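Putative lipoprotein (Bacteroides fragilis, PDB 3QNK) probably binds glycans at the cell surface as a SusD-like outer-membrane lipoprotein, helping to capture them for uptake. Local coordinates at residues B[73-87]-B[118-132]. Numbering follows the deposited sequence.
With PO4 (phosphate ion), chain F; ACT (acetate ion), chain I.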
ATOM      1  N   ASP B  73     -11.141   2.518   5.489  1.00 51.81           N
ATOM      2  CA  ASP B  73     -10.595   1.706   6.586  1.00 51.05           C
ATOM      3  C   ASP B  73      -9.133   2.019   6.839  1.00 54.61           C
ATOM      4  O   ASP B  73      -8.523   1.434   7.736  1.00 53.71           O
ATOM      5  CB  ASP B  73     -10.765   0.209   6.260  1.00 52.62           C
ATOM      6  CG  ASP B  73     -10.006  -0.317   5.050  1.00 54.40           C
ATOM      7  OD1 ASP B  73      -9.768   0.475   4.100  1.00 52.58           O
ATOM      8  OD2 ASP B  73      -9.640  -1.526   5.055  1.00 57.94           O
ATOM      9  N   ASP B  74      -8.577   2.953   6.043  1.00 53.30           N
ATOM     10  CA  ASP B  74      -7.197   3.433   6.100  1.00 53.66           C
ATOM     11  C   ASP B  74      -6.233   2.301   5.752  1.00 59.92           C
ATOM     12  O   ASP B  74      -5.100   2.279   6.244  1.00 63.94           O
ATOM     13  CB  ASP B  74      -6.889   4.035   7.489  1.00 55.70           C
ATOM     14  CG  ASP B  74      -7.932   5.023   8.001  1.00 65.09           C
ATOM     15  OD1 ASP B  74      -8.486   5.803   7.166  1.00 67.20           O
ATOM     16  OD2 ASP B  74      -8.190   5.026   9.232  1.00 60.21           O
ATOM     17  N   ASP B  75      -6.701   1.338   4.921  1.00 53.39           N
ATOM     18  CA  ASP B  75      -5.987   0.156   4.418  1.00 52.53           C
ATOM     19  C   ASP B  75      -5.465  -0.712   5.538  1.00 53.71           C
ATOM     20  O   ASP B  75      -4.465  -1.428   5.343  1.00 53.22           O
ATOM     21  CB  ASP B  75      -4.833   0.585   3.490  1.00 55.62           C
ATOM     22  CG  ASP B  75      -5.280   1.376   2.267  1.00 69.96           C
ATOM     23  OD1 ASP B  75      -6.011   0.806   1.423  1.00 72.47           O
ATOM     24  OD2 ASP B  75      -4.852   2.540   2.123  1.00 79.94           O
ATOM     25  N   VAL B  76      -6.142  -0.668   6.719  1.00 48.47           N
ATOM     26  CA  VAL B  76      -5.682  -1.412   7.892  1.00 47.78           C
ATOM     27  C   VAL B  76      -5.742  -2.943   7.641  1.00 53.73           C
ATOM     28  O   VAL B  76      -4.764  -3.618   7.941  1.00 54.00           O
ATOM     29  CB  VAL B  76      -6.358  -0.963   9.203  1.00 49.45           C
ATOM     30  CG1 VAL B  76      -6.081  -1.948  10.360  1.00 48.70           C
ATOM     31  CG2 VAL B  76      -5.844   0.422   9.585  1.00 48.99           C
ATOM     32  N   TRP B  77      -6.828  -3.460   7.044  1.00 51.62           N
ATOM     33  CA  TRP B  77      -6.948  -4.885   6.741  1.00 53.46           C
ATOM     34  C   TRP B  77      -5.770  -5.365   5.839  1.00 60.08           C
ATOM     35  O   TRP B  77      -5.064  -6.308   6.211  1.00 63.32           O
ATOM     36  CB  TRP B  77      -8.308  -5.175   6.082  1.00 52.46           C
ATOM     37  CG  TRP B  77      -8.609  -6.639   5.913  1.00 53.86           C
ATOM     38  CD1 TRP B  77      -8.108  -7.473   4.961  1.00 57.25           C
ATOM     39  CD2 TRP B  77      -9.529  -7.423   6.692  1.00 53.42           C
ATOM     40  NE1 TRP B  77      -8.673  -8.723   5.082  1.00 57.01           N
ATOM     41  CE2 TRP B  77      -9.536  -8.728   6.143  1.00 57.70           C
ATOM     42  CE3 TRP B  77     -10.335  -7.156   7.817  1.00 53.53           C
ATOM     43  CZ2 TRP B  77     -10.298  -9.771   6.689  1.00 57.03           C
ATOM     44  CZ3 TRP B  77     -11.089  -8.187   8.356  1.00 55.30           C
ATOM     45  CH2 TRP B  77     -11.069  -9.478   7.793  1.00 56.72           C
ATOM     46  N   GLU B  78      -5.528  -4.681   4.715  1.00 54.90           N
ATOM     47  CA  GLU B  78      -4.458  -4.955   3.758  1.00 56.05           C
ATOM     48  C   GLU B  78      -3.050  -4.917   4.397  1.00 61.92           C
ATOM     49  O   GLU B  78      -2.280  -5.889   4.286  1.00 64.61           O
ATOM     50  CB  GLU B  78      -4.521  -3.914   2.634  1.00 57.91           C
ATOM     51  CG  GLU B  78      -3.641  -4.216   1.429  1.00 77.27           C
ATOM     52  CD  GLU B  78      -3.605  -3.154   0.349  1.00117.08           C
ATOM     53  OE1 GLU B  78      -4.554  -2.339   0.262  1.00118.12           O
ATOM     54  OE2 GLU B  78      -2.633  -3.164  -0.441  1.00122.83           O
ATOM     55  N   ASP B  79      -2.734  -3.794   5.065  1.00 54.12           N
ATOM     56  CA  ASP B  79      -1.437  -3.527   5.645  1.00 52.56           C
ATOM     57  C   ASP B  79      -1.081  -4.359   6.873  1.00 55.67           C
ATOM     58  O   ASP B  79       0.074  -4.779   7.022  1.00 59.07           O
ATOM     59  CB  ASP B  79      -1.345  -2.032   6.011  1.00 53.87           C
ATOM     60  CG  ASP B  79      -1.372  -1.039   4.851  1.00 65.67           C
ATOM     61  OD1 ASP B  79      -1.173  -1.466   3.688  1.00 69.38           O
ATOM     62  OD2 ASP B  79      -1.578   0.170   5.108  1.00 72.37           O
ATOM     63  N   TYR B  80      -2.019  -4.536   7.770  1.00 49.35           N
ATOM     64  CA  TYR B  80      -1.760  -5.168   9.043  1.00 49.52           C
ATOM     65  C   TYR B  80      -1.598  -6.688   8.946  1.00 56.29           C
ATOM     66  O   TYR B  80      -0.888  -7.255   9.771  1.00 56.48           O
ATOM     67  CB  TYR B  80      -2.819  -4.735  10.061  1.00 49.63           C
ATOM     68  CG  TYR B  80      -2.445  -3.401  10.666  1.00 50.77           C
ATOM     69  CD1 TYR B  80      -2.473  -2.234   9.906  1.00 52.06           C
ATOM     70  CD2 TYR B  80      -1.901  -3.325  11.940  1.00 51.83           C
ATOM     71  CE1 TYR B  80      -2.049  -1.014  10.431  1.00 51.22           C
ATOM     72  CE2 TYR B  80      -1.447  -2.118  12.463  1.00 52.89           C
ATOM     73  CZ  TYR B  80      -1.540  -0.960  11.713  1.00 57.66           C
ATOM     74  OH  TYR B  80      -1.107   0.231  12.247  1.00 59.56           O
ATOM     75  N   TYR B  81      -2.142  -7.337   7.889  1.00 53.97           N
ATOM     76  CA  TYR B  81      -1.909  -8.776   7.716  1.00 52.00           C
ATOM     77  C   TYR B  81      -0.482  -9.030   7.268  1.00 54.74           C
ATOM     78  O   TYR B  81       0.087 -10.058   7.639  1.00 57.29           O
ATOM     79  CB  TYR B  81      -2.934  -9.419   6.782  1.00 50.62           C
ATOM     80  CG  TYR B  81      -4.193  -9.811   7.519  1.00 48.60           C
ATOM     81  CD1 TYR B  81      -4.161 -10.762   8.537  1.00 49.41           C
ATOM     82  CD2 TYR B  81      -5.413  -9.206   7.228  1.00 49.62           C
ATOM     83  CE1 TYR B  81      -5.310 -11.101   9.251  1.00 50.27           C
ATOM     84  CE2 TYR B  81      -6.578  -9.543   7.928  1.00 50.10           C
ATOM     85  CZ  TYR B  81      -6.519 -10.490   8.942  1.00 58.36           C
ATOM     86  OH  TYR B  81      -7.656 -10.833   9.628  1.00 58.58           O
ATOM     87  N   VAL B  82       0.132  -8.057   6.571  1.00 51.07           N
ATOM     88  CA  VAL B  82       1.550  -8.114   6.136  1.00 51.94           C
ATOM     89  C   VAL B  82       2.427  -8.095   7.390  1.00 59.29           C
ATOM     90  O   VAL B  82       3.349  -8.905   7.521  1.00 61.39           O
ATOM     91  CB  VAL B  82       1.907  -6.950   5.166  1.00 55.12           C
ATOM     92  CG1 VAL B  82       3.391  -6.924   4.848  1.00 56.41           C
ATOM     93  CG2 VAL B  82       1.104  -7.022   3.876  1.00 54.37           C
ATOM     94  N   LYS B  83       2.095  -7.178   8.338  1.00 55.34           N
ATOM     95  CA  LYS B  83       2.775  -6.980   9.623  1.00 53.31           C
ATOM     96  C   LYS B  83       2.688  -8.244  10.444  1.00 58.92           C
ATOM     97  O   LYS B  83       3.694  -8.704  10.993  1.00 60.33           O
ATOM     98  CB  LYS B  83       2.167  -5.792  10.396  1.00 52.21           C
ATOM     99  CG  LYS B  83       2.227  -4.476   9.659  1.00 49.47           C
ATOM    100  CD  LYS B  83       1.674  -3.367  10.545  1.00 51.17           C
ATOM    101  CE  LYS B  83       1.311  -2.148   9.743  1.00 56.88           C
ATOM    102  NZ  LYS B  83       2.507  -1.393   9.238  1.00 56.59           N
ATOM    103  N   VAL B  84       1.481  -8.833  10.490  1.00 55.72           N
ATOM    104  CA  VAL B  84       1.216 -10.075  11.215  1.00 55.15           C
ATOM    105  C   VAL B  84       2.016 -11.201  10.559  1.00 59.39           C
ATOM    106  O   VAL B  84       2.637 -11.974  11.281  1.00 60.82           O
ATOM    107  CB  VAL B  84      -0.294 -10.384  11.312  1.00 57.11           C
ATOM    108  CG1 VAL B  84      -0.536 -11.829  11.737  1.00 58.02           C
ATOM    109  CG2 VAL B  84      -0.985  -9.426  12.278  1.00 55.18           C
ATOM    110  N   ARG B  85       2.062 -11.253   9.205  1.00 54.61           N
ATOM    111  CA  ARG B  85       2.825 -12.286   8.489  1.00 54.60           C
ATOM    112  C   ARG B  85       4.299 -12.285   8.948  1.00 59.24           C
ATOM    113  O   ARG B  85       4.845 -13.358   9.224  1.00 61.25           O
ATOM    114  CB  ARG B  85       2.714 -12.110   6.974  1.00 51.05           C
ATOM    115  CG  ARG B  85       3.359 -13.245   6.170  1.00 56.98           C
ATOM    116  CD  ARG B  85       3.271 -13.025   4.669  1.00 61.41           C
ATOM    117  NE  ARG B  85       3.700 -14.213   3.937  1.00 71.37           N
ATOM    118  CZ  ARG B  85       4.897 -14.359   3.381  1.00 93.02           C
ATOM    119  NH1 ARG B  85       5.793 -13.388   3.460  1.00 86.54           N
ATOM    120  NH2 ARG B  85       5.210 -15.483   2.747  1.00 86.09           N
ATOM    121  N   LYS B  86       4.905 -11.081   9.094  1.00 53.36           N
ATOM    122  CA  LYS B  86       6.284 -10.898   9.534  1.00 53.18           C
ATOM    123  C   LYS B  86       6.486 -11.409  10.964  1.00 58.39           C
ATOM    124  O   LYS B  86       7.533 -11.986  11.243  1.00 58.40           O
ATOM    125  CB  LYS B  86       6.694  -9.434   9.414  1.00 55.53           C
ATOM    126  CG  LYS B  86       6.827  -8.923   7.976  1.00 61.99           C
ATOM    127  CD  LYS B  86       7.385  -7.506   7.964  1.00 58.39           C
ATOM    128  CE  LYS B  86       7.668  -7.007   6.571  1.00 70.08           C
ATOM    129  NZ  LYS B  86       8.568  -5.826   6.599  1.00 80.94           N
ATOM    130  N   CYS B  87       5.476 -11.260  11.852  1.00 57.62           N
ATOM    131  CA  CYS B  87       5.529 -11.774  13.238  1.00 60.00           C
ATOM    132  C   CYS B  87       5.515 -13.286  13.240  1.00 65.19           C
ATOM    133  O   CYS B  87       6.356 -13.901  13.907  1.00 67.32           O
ATOM    134  CB  CYS B  87       4.380 -11.241  14.084  1.00 60.96           C
ATOM    135  SG  CYS B  87       4.386  -9.447  14.313  1.00 65.15           S
ATOM    136  N   PHE B 118      -0.704  -5.345  16.610  1.00 46.65           N
ATOM    137  CA  PHE B 118      -1.129  -5.313  15.202  1.00 45.97           C
ATOM    138  C   PHE B 118      -2.539  -5.841  15.047  1.00 48.72           C
ATOM    139  O   PHE B 118      -3.332  -5.181  14.376  1.00 48.29           O
ATOM    140  CB  PHE B 118      -0.155  -6.074  14.289  1.00 48.62           C
ATOM    141  CG  PHE B 118       1.236  -5.495  14.256  1.00 52.25           C
ATOM    142  CD1 PHE B 118       1.440  -4.123  14.314  1.00 56.14           C
ATOM    143  CD2 PHE B 118       2.343  -6.315  14.120  1.00 58.32           C
ATOM    144  CE1 PHE B 118       2.730  -3.584  14.278  1.00 58.01           C
ATOM    145  CE2 PHE B 118       3.638  -5.774  14.086  1.00 62.40           C
ATOM    146  CZ  PHE B 118       3.819  -4.409  14.159  1.00 59.55           C
ATOM    147  N   TYR B 119      -2.876  -6.976  15.699  1.00 44.71           N
ATOM    148  CA  TYR B 119      -4.216  -7.543  15.653  1.00 44.52           C
ATOM    149  C   TYR B 119      -5.224  -6.628  16.339  1.00 52.51           C
ATOM    150  O   TYR B 119      -6.354  -6.501  15.848  1.00 52.70           O
ATOM    151  CB  TYR B 119      -4.268  -8.928  16.271  1.00 47.21           C
ATOM    152  CG  TYR B 119      -4.116 -10.056  15.265  1.00 50.98           C
ATOM    153  CD1 TYR B 119      -5.086 -10.285  14.289  1.00 52.14           C
ATOM    154  CD2 TYR B 119      -3.040 -10.935  15.329  1.00 52.00           C
ATOM    155  CE1 TYR B 119      -4.952 -11.319  13.365  1.00 51.22           C
ATOM    156  CE2 TYR B 119      -2.907 -11.981  14.420  1.00 52.69           C
ATOM    157  CZ  TYR B 119      -3.852 -12.154  13.430  1.00 59.08           C
ATOM    158  OH  TYR B 119      -3.708 -13.180  12.542  1.00 67.10           O
ATOM    159  N   PHE B 120      -4.819  -5.948  17.439  1.00 50.36           N
ATOM    160  CA  PHE B 120      -5.713  -5.022  18.141  1.00 50.09           C
ATOM    161  C   PHE B 120      -6.108  -3.867  17.240  1.00 52.11           C
ATOM    162  O   PHE B 120      -7.260  -3.485  17.285  1.00 51.37           O
ATOM    163  CB  PHE B 120      -5.094  -4.500  19.442  1.00 52.84           C
ATOM    164  CG  PHE B 120      -6.000  -3.639  20.304  1.00 53.13           C
ATOM    165  CD1 PHE B 120      -7.313  -4.026  20.573  1.00 54.62           C
ATOM    166  CD2 PHE B 120      -5.517  -2.481  20.911  1.00 53.25           C
ATOM    167  CE1 PHE B 120      -8.137  -3.235  21.391  1.00 54.20           C
ATOM    168  CE2 PHE B 120      -6.339  -1.709  21.745  1.00 53.74           C
ATOM    169  CZ  PHE B 120      -7.636  -2.088  21.974  1.00 50.64           C
ATOM    170  N   GLU B 121      -5.197  -3.351  16.384  1.00 49.05           N
ATOM    171  CA  GLU B 121      -5.533  -2.282  15.427  1.00 48.51           C
ATOM    172  C   GLU B 121      -6.620  -2.710  14.451  1.00 54.18           C
ATOM    173  O   GLU B 121      -7.458  -1.890  14.059  1.00 56.41           O
ATOM    174  CB  GLU B 121      -4.324  -1.808  14.626  1.00 50.21           C
ATOM    175  CG  GLU B 121      -3.715  -0.533  15.176  1.00 65.57           C
ATOM    176  CD  GLU B 121      -4.640   0.643  15.435  1.00 90.92           C
ATOM    177  OE1 GLU B 121      -5.370   1.030  14.497  1.00 62.32           O
ATOM    178  OE2 GLU B 121      -4.617   1.194  16.561  1.00 96.14           O
HETATM  179  N   MSE B 122      -6.621  -3.992  14.077  1.00 48.52           N
HETATM  180  CA  MSE B 122      -7.620  -4.544  13.177  1.00 46.46           C
HETATM  181  C   MSE B 122      -8.923  -4.796  13.913  1.00 50.95           C
HETATM  182  O   MSE B 122      -9.977  -4.359  13.449  1.00 51.85           O
HETATM  183  CB  MSE B 122      -7.103  -5.839  12.538  1.00 48.46           C
HETATM  184  CG  MSE B 122      -5.960  -5.596  11.559  1.00 54.27           C
HETATM  185 SE   MSE B 122      -5.595  -7.160  10.516  0.75 60.13          SE
HETATM  186  CE  MSE B 122      -4.445  -7.993  11.662  1.00 57.16           C
ATOM    187  N   VAL B 123      -8.859  -5.491  15.058  1.00 47.00           N
ATOM    188  CA  VAL B 123     -10.034  -5.863  15.853  1.00 45.85           C
ATOM    189  C   VAL B 123     -10.810  -4.636  16.313  1.00 48.58           C
ATOM    190  O   VAL B 123     -12.038  -4.643  16.179  1.00 49.59           O
ATOM    191  CB  VAL B 123      -9.672  -6.811  17.028  1.00 49.08           C
ATOM    192  CG1 VAL B 123     -10.876  -7.096  17.920  1.00 47.36           C
ATOM    193  CG2 VAL B 123      -9.115  -8.115  16.484  1.00 49.76           C
ATOM    194  N   LYS B 124     -10.125  -3.565  16.789  1.00 44.23           N
ATOM    195  CA  LYS B 124     -10.816  -2.344  17.248  1.00 42.17           C
ATOM    196  C   LYS B 124     -11.628  -1.672  16.090  1.00 47.37           C
ATOM    197  O   LYS B 124     -12.554  -0.920  16.363  1.00 48.96           O
ATOM    198  CB  LYS B 124      -9.864  -1.344  17.952  1.00 41.36           C
ATOM    199  CG  LYS B 124      -8.768  -0.744  17.077  1.00 50.34           C
ATOM    200  CD  LYS B 124      -8.065   0.440  17.769  1.00 46.88           C
ATOM    201  CE  LYS B 124      -6.915   0.081  18.682  1.00 50.11           C
ATOM    202  NZ  LYS B 124      -6.715   1.124  19.747  1.00 70.60           N
ATOM    203  N   ARG B 125     -11.346  -2.016  14.833  1.00 42.82           N
ATOM    204  CA  ARG B 125     -11.974  -1.455  13.647  1.00 41.69           C
ATOM    205  C   ARG B 125     -13.043  -2.360  13.070  1.00 48.27           C
ATOM    206  O   ARG B 125     -14.212  -1.975  13.039  1.00 48.34           O
ATOM    207  CB  ARG B 125     -10.912  -1.165  12.562  1.00 39.91           C
ATOM    208  CG  ARG B 125     -10.003   0.012  12.860  1.00 51.13           C
ATOM    209  CD  ARG B 125      -8.942   0.114  11.797  1.00 62.41           C
ATOM    210  NE  ARG B 125      -8.696   1.486  11.336  1.00 69.35           N
ATOM    211  CZ  ARG B 125      -7.796   2.297  11.880  1.00 74.44           C
ATOM    212  NH1 ARG B 125      -7.091   1.905  12.927  1.00 63.77           N
ATOM    213  NH2 ARG B 125      -7.608   3.515  11.394  1.00 60.69           N
ATOM    214  N   TYR B 126     -12.643  -3.560  12.604  1.00 46.40           N
ATOM    215  CA  TYR B 126     -13.520  -4.523  11.926  1.00 47.23           C
ATOM    216  C   TYR B 126     -14.266  -5.499  12.866  1.00 53.43           C
ATOM    217  O   TYR B 126     -15.251  -6.098  12.433  1.00 55.77           O
ATOM    218  CB  TYR B 126     -12.699  -5.346  10.911  1.00 48.32           C
ATOM    219  CG  TYR B 126     -11.823  -4.513   9.990  1.00 47.96           C
ATOM    220  CD1 TYR B 126     -12.343  -3.932   8.837  1.00 48.95           C
ATOM    221  CD2 TYR B 126     -10.472  -4.324  10.260  1.00 48.35           C
ATOM    222  CE1 TYR B 126     -11.545  -3.165   7.988  1.00 47.34           C
ATOM    223  CE2 TYR B 126      -9.662  -3.574   9.409  1.00 48.67           C
ATOM    224  CZ  TYR B 126     -10.205  -2.991   8.278  1.00 49.72           C
ATOM    225  OH  TYR B 126      -9.406  -2.271   7.427  1.00 44.20           O
ATOM    226  N   GLY B 127     -13.793  -5.667  14.103  1.00 46.97           N
ATOM    227  CA  GLY B 127     -14.364  -6.602  15.061  1.00 46.47           C
ATOM    228  C   GLY B 127     -13.655  -7.913  14.872  1.00 52.25           C
ATOM    229  O   GLY B 127     -12.418  -7.946  14.897  1.00 55.50           O
ATOM    230  N   GLY B 128     -14.395  -8.974  14.604  1.00 46.32           N
ATOM    231  CA  GLY B 128     -13.755 -10.252  14.319  1.00 46.73           C
ATOM    232  C   GLY B 128     -12.961 -10.200  13.023  1.00 53.23           C
ATOM    233  O   GLY B 128     -13.391  -9.577  12.048  1.00 55.21           O
ATOM    234  N   VAL B 129     -11.769 -10.793  13.012  1.00 50.08           N
ATOM    235  CA  VAL B 129     -10.882 -10.848  11.829  1.00 49.84           C
ATOM    236  C   VAL B 129     -10.425 -12.320  11.587  1.00 57.38           C
ATOM    237  O   VAL B 129     -10.782 -13.215  12.356  1.00 57.28           O
ATOM    238  CB  VAL B 129      -9.649  -9.894  11.974  1.00 51.36           C
ATOM    239  CG1 VAL B 129     -10.065  -8.438  12.090  1.00 49.96           C
ATOM    240  CG2 VAL B 129      -8.747 -10.311  13.141  1.00 50.95           C
ATOM    241  N   ILE B 130      -9.606 -12.557  10.550  1.00 54.82           N
ATOM    242  CA  ILE B 130      -9.034 -13.878  10.288  1.00 54.10           C
ATOM    243  C   ILE B 130      -7.846 -14.043  11.224  1.00 57.42           C
ATOM    244  O   ILE B 130      -6.882 -13.274  11.129  1.00 57.11           O
ATOM    245  CB  ILE B 130      -8.620 -14.072   8.799  1.00 56.19           C
ATOM    246  CG1 ILE B 130      -9.820 -13.939   7.841  1.00 54.27           C
ATOM    247  CG2 ILE B 130      -7.877 -15.409   8.639  1.00 57.69           C
ATOM    248  CD1 ILE B 130      -9.441 -13.588   6.516  1.00 51.28           C
ATOM    249  N   LEU B 131      -7.909 -15.029  12.132  1.00 53.35           N
ATOM    250  CA  LEU B 131      -6.803 -15.256  13.059  1.00 52.66           C
ATOM    251  C   LEU B 131      -5.792 -16.199  12.427  1.00 57.26           C
ATOM    252  O   LEU B 131      -6.131 -17.323  12.057  1.00 57.42           O
ATOM    253  CB  LEU B 131      -7.281 -15.779  14.423  1.00 52.62           C
ATOM    254  CG  LEU B 131      -8.134 -14.813  15.244  1.00 56.11           C
ATOM    255  CD1 LEU B 131      -8.692 -15.507  16.476  1.00 57.41           C
ATOM    256  CD2 LEU B 131      -7.359 -13.573  15.619  1.00 52.77           C
ATOM    257  N   LEU B 132      -4.560 -15.708  12.252  1.00 53.49           N
ATOM    258  CA  LEU B 132      -3.441 -16.445  11.677  1.00 53.77           C
ATOM    259  C   LEU B 132      -2.264 -16.463  12.647  1.00 58.10           C
ATOM    260  O   LEU B 132      -1.807 -15.409  13.095  1.00 57.25           O
ATOM    261  CB  LEU B 132      -3.008 -15.829  10.335  1.00 53.28           C
ATOM    262  CG  LEU B 132      -4.035 -15.787   9.228  1.00 57.13           C
ATOM    263  CD1 LEU B 132      -3.472 -15.144   8.026  1.00 56.58           C
ATOM    264  CD2 LEU B 132      -4.490 -17.171   8.846  1.00 61.39           C
TER
HETATM  265  P   PO4 F 601      -3.094   3.810  12.612  1.00107.86           P
HETATM  266  O1  PO4 F 601      -4.702   3.942  12.595  1.00113.93           O
HETATM  267  O2  PO4 F 601      -2.522   3.190  11.213  1.00111.07           O
HETATM  268  O3  PO4 F 601      -2.425   5.182  13.181  1.00112.31           O
HETATM  269  O4  PO4 F 601      -2.685   2.766  13.725  1.00115.80           O
HETATM  270  C   ACT I 607      -0.437   1.140  16.105  1.00 66.09           C
HETATM  271  O   ACT I 607      -0.170   2.362  16.301  1.00 66.66           O
HETATM  272  OXT ACT I 607       0.033   0.449  15.048  1.00 65.49           O
HETATM  273  CH3 ACT I 607      -1.297   0.613  17.261  1.00 62.54           C
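Met122, a selenomethionine, lays its tail over one face of the Tyr81 ring. Met122 SE lies 3.8 Å from the centroid of the Tyr81 ring, a Met-aromatic contact. The bend at chi3 (-86°) also brings the terminal CE over this face and against Val84 CG2. The side chain is a knob in a hole formed by Val76, Tyr80, Tyr81 and Val84. Phe118 likewise fits among Tyr80, Lys83, Val84 and Cys87, with Lys83 CB over its face and Cys87 SG at its edge. In the reverse direction, Val76 fits among Glu121, Met122, Arg125 and Tyr126.

Near the start of helix 76-87, Tyr126 OH donates to Asp73 OD2 and accepts from Trp77 N, the latter at 2.9 Å. Trp77 CG is anti to the backbone N (chi1 -172°), which brings the edge of its six-membered ring to the Tyr126 face, a T-shaped pair. Beyond helix 118-126, Ile130 N donates to Tyr81 OH at 2.8 Å and ties the loop to helix 76-87.

Arg125 rests one guanidinium face on Val76 CG2. In the guanidinium plane Arg125 NH2 donates to the anti lone pair of Asp74 OD2 at 2.7 Å, a salt bridge. Arg125 NH1 pairs with Glu121 OE1, and both terminal nitrogens bond a phosphate, probably from the crystallisation liquor. Arg42 holds the other oxygen of Asp74.

The axes of helices 76-87 and 118-126 come within 9.5 Å and run nearly antiparallel, at 153°. Helix 149-166 covers Tyr119 from outside the pair. This is knobs-into-holes packing of an antiparallel helix pair, as in the TPR-like alpha-alpha superhelix of SusD proteins.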